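Local coordinates for protein phenylacetate-CoA oxygenase subunit PaaB (Ralstonia eutropha JMP134, PDB 3EGR) that probably serves as a small subunit of the multicomponent oxygenase that attacks the aromatic ring of phenylacetyl-CoA during phenylacetate degradation, at residues 32-35 and 36-39. Sequence-based numbering, arbitrary orientation.
Sequences DAQQ and ALHM
Asp32 and Ala36 are joined by the first backbone hydrogen bond of helix 33-45, Ala36 N donating to Asp32 O at 2.9 Å. Three more i to i+4 bonds follow: Leu37 N to Ala33 O, His38 N to Gln34 O at 3.1 Å, and Met39 N to Gln35 O. Asp32 is the N-cap. With chi1 near 52° its CG sits between the backbone N and the carbonyl carbon, directing the carboxylate to the first turn, where OD1 takes the N-H of Gln35 at 2.9 Å, nearly along its C-O axis. Aspartate suits this place because its short side chain reaches a first-turn amide that has no carbonyl before it in the helix, and its negative charge probably interacts favourably with the helix dipole.

Gln35 runs out nearly straight, CG anti to the backbone N (chi1 -177°), and its OE1 accepts from Thr31 N just before the cap. The aliphatic part of this chain passes the selenomethionine Met39, CG lying 4.2 Å from SE. This helix packs against a three-stranded antiparallel sheet, and the buried Ala36 sets its methyl on Trp10, Leu28 and Val55; a small side chain suits a helix face this close to the sheet. The Leu37 side chain packs on Ile53 and Val55 of strand 52-57. Its CD1 meets the amide end of Gln34, 3.8 Å from NE2, the two side chains running alongside each other in one direction. Gln34, polar with an aliphatic stem, suits the exposed flank, where it and Ala33 pack on Thr62, and Leu37 on Ala63, of a second subunit.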
ATOM      1  N   ASP A  32     -11.535   4.479   5.094  1.00 21.12           N
ATOM      2  CA  ASP A  32     -10.306   3.863   5.598  1.00 20.46           C
ATOM      3  C   ASP A  32     -10.481   2.371   5.801  1.00 20.50           C
ATOM      4  O   ASP A  32     -11.587   1.828   5.593  1.00 20.94           O
ATOM      5  CB  ASP A  32      -9.864   4.532   6.897  1.00 21.61           C
ATOM      6  CG  ASP A  32     -10.957   4.596   7.918  1.00 23.59           C
ATOM      7  OD1 ASP A  32     -11.572   3.558   8.266  1.00 24.75           O
ATOM      8  OD2 ASP A  32     -11.212   5.712   8.379  1.00 27.99           O
ATOM      9  N   ALA A  33      -9.402   1.705   6.210  1.00 18.50           N
ATOM     10  CA  ALA A  33      -9.408   0.252   6.270  1.00 19.25           C
ATOM     11  C   ALA A  33     -10.437  -0.256   7.285  1.00 19.85           C
ATOM     12  O   ALA A  33     -11.105  -1.266   7.056  1.00 19.98           O
ATOM     13  CB  ALA A  33      -8.015  -0.293   6.569  1.00 16.09           C
ATOM     14  N   GLN A  34     -10.601   0.463   8.386  1.00 20.93           N
ATOM     15  CA  GLN A  34     -11.531   0.011   9.417  1.00 20.96           C
ATOM     16  C   GLN A  34     -12.982   0.177   8.995  1.00 20.23           C
ATOM     17  O   GLN A  34     -13.812  -0.668   9.318  1.00 18.72           O
ATOM     18  CB  GLN A  34     -11.239   0.687  10.748  1.00 21.35           C
ATOM     19  CG  GLN A  34      -9.914   0.224  11.358  1.00 24.06           C
ATOM     20  CD  GLN A  34      -9.874  -1.283  11.660  1.00 27.64           C
ATOM     21  OE1 GLN A  34     -10.772  -1.828  12.314  1.00 30.25           O
ATOM     22  NE2 GLN A  34      -8.825  -1.957  11.188  1.00 29.29           N
ATOM     23  N   GLN A  35     -13.284   1.237   8.254  1.00 21.49           N
ATOM     24  CA  GLN A  35     -14.634   1.412   7.723  1.00 22.52           C
ATOM     25  C   GLN A  35     -14.898   0.385   6.624  1.00 22.31           C
ATOM     26  O   GLN A  35     -16.021  -0.128   6.512  1.00 23.90           O
ATOM     27  CB  GLN A  35     -14.865   2.837   7.216  1.00 23.98           C
ATOM     28  CG  GLN A  35     -16.277   3.072   6.722  1.00 25.43           C
ATOM     29  CD  GLN A  35     -16.493   4.408   6.024  1.00 27.26           C
ATOM     30  OE1 GLN A  35     -15.657   4.875   5.247  1.00 28.88           O
ATOM     31  NE2 GLN A  35     -17.646   5.019   6.284  1.00 29.06           N
ATOM     32  N   ALA A  36     -13.876   0.064   5.833  1.00 20.97           N
ATOM     33  CA  ALA A  36     -14.014  -0.956   4.790  1.00 19.83           C
ATOM     34  C   ALA A  36     -14.326  -2.328   5.404  1.00 20.82           C
ATOM     35  O   ALA A  36     -15.196  -3.057   4.935  1.00 21.54           O
ATOM     36  CB  ALA A  36     -12.772  -1.015   3.951  1.00 18.23           C
ATOM     37  N   LEU A  37     -13.625  -2.666   6.473  1.00 22.82           N
ATOM     38  CA  LEU A  37     -13.891  -3.911   7.209  1.00 22.92           C
ATOM     39  C   LEU A  37     -15.323  -3.964   7.719  1.00 21.72           C
ATOM     40  O   LEU A  37     -16.034  -4.926   7.474  1.00 21.07           O
ATOM     41  CB  LEU A  37     -12.943  -4.045   8.409  1.00 21.68           C
ATOM     42  CG  LEU A  37     -11.641  -4.786   8.184  1.00 21.00           C
ATOM     43  CD1 LEU A  37     -10.822  -4.702   9.456  1.00 19.87           C
ATOM     44  CD2 LEU A  37     -11.913  -6.235   7.768  1.00 20.28           C
ATOM     45  N   HIS A  38     -15.720  -2.919   8.438  1.00 22.18           N
ATOM     46  CA  HIS A  38     -17.076  -2.802   8.964  1.00 23.60           C
ATOM     47  C   HIS A  38     -18.118  -2.973   7.849  1.00 22.98           C
ATOM     48  O   HIS A  38     -19.056  -3.750   7.997  1.00 22.96           O
ATOM     49  CB  HIS A  38     -17.240  -1.465   9.696  1.00 24.97           C
ATOM     50  CG  HIS A  38     -18.623  -1.221  10.228  1.00 30.01           C
ATOM     51  ND1 HIS A  38     -19.042  -1.672  11.466  1.00 31.28           N
ATOM     52  CD2 HIS A  38     -19.677  -0.549   9.697  1.00 31.24           C
ATOM     53  CE1 HIS A  38     -20.290  -1.286  11.673  1.00 31.07           C
ATOM     54  NE2 HIS A  38     -20.699  -0.606  10.613  1.00 31.95           N
HETATM   55  N   MSE A  39     -17.936  -2.262   6.734  1.00 23.02           N
HETATM   56  CA  MSE A  39     -18.861  -2.352   5.591  1.00 22.15           C
HETATM   57  C   MSE A  39     -18.869  -3.747   4.975  1.00 20.67           C
HETATM   58  O   MSE A  39     -19.935  -4.262   4.635  1.00 21.52           O
HETATM   59  CB  MSE A  39     -18.508  -1.335   4.488  1.00 21.98           C
HETATM   60  CG  MSE A  39     -18.863   0.102   4.801  1.00 22.17           C
HETATM   61 SE   MSE A  39     -18.302   1.376   3.417  0.75 19.76          SE
HETATM   62  CE  MSE A  39     -19.338   0.744   1.919  1.00 15.38           C
TER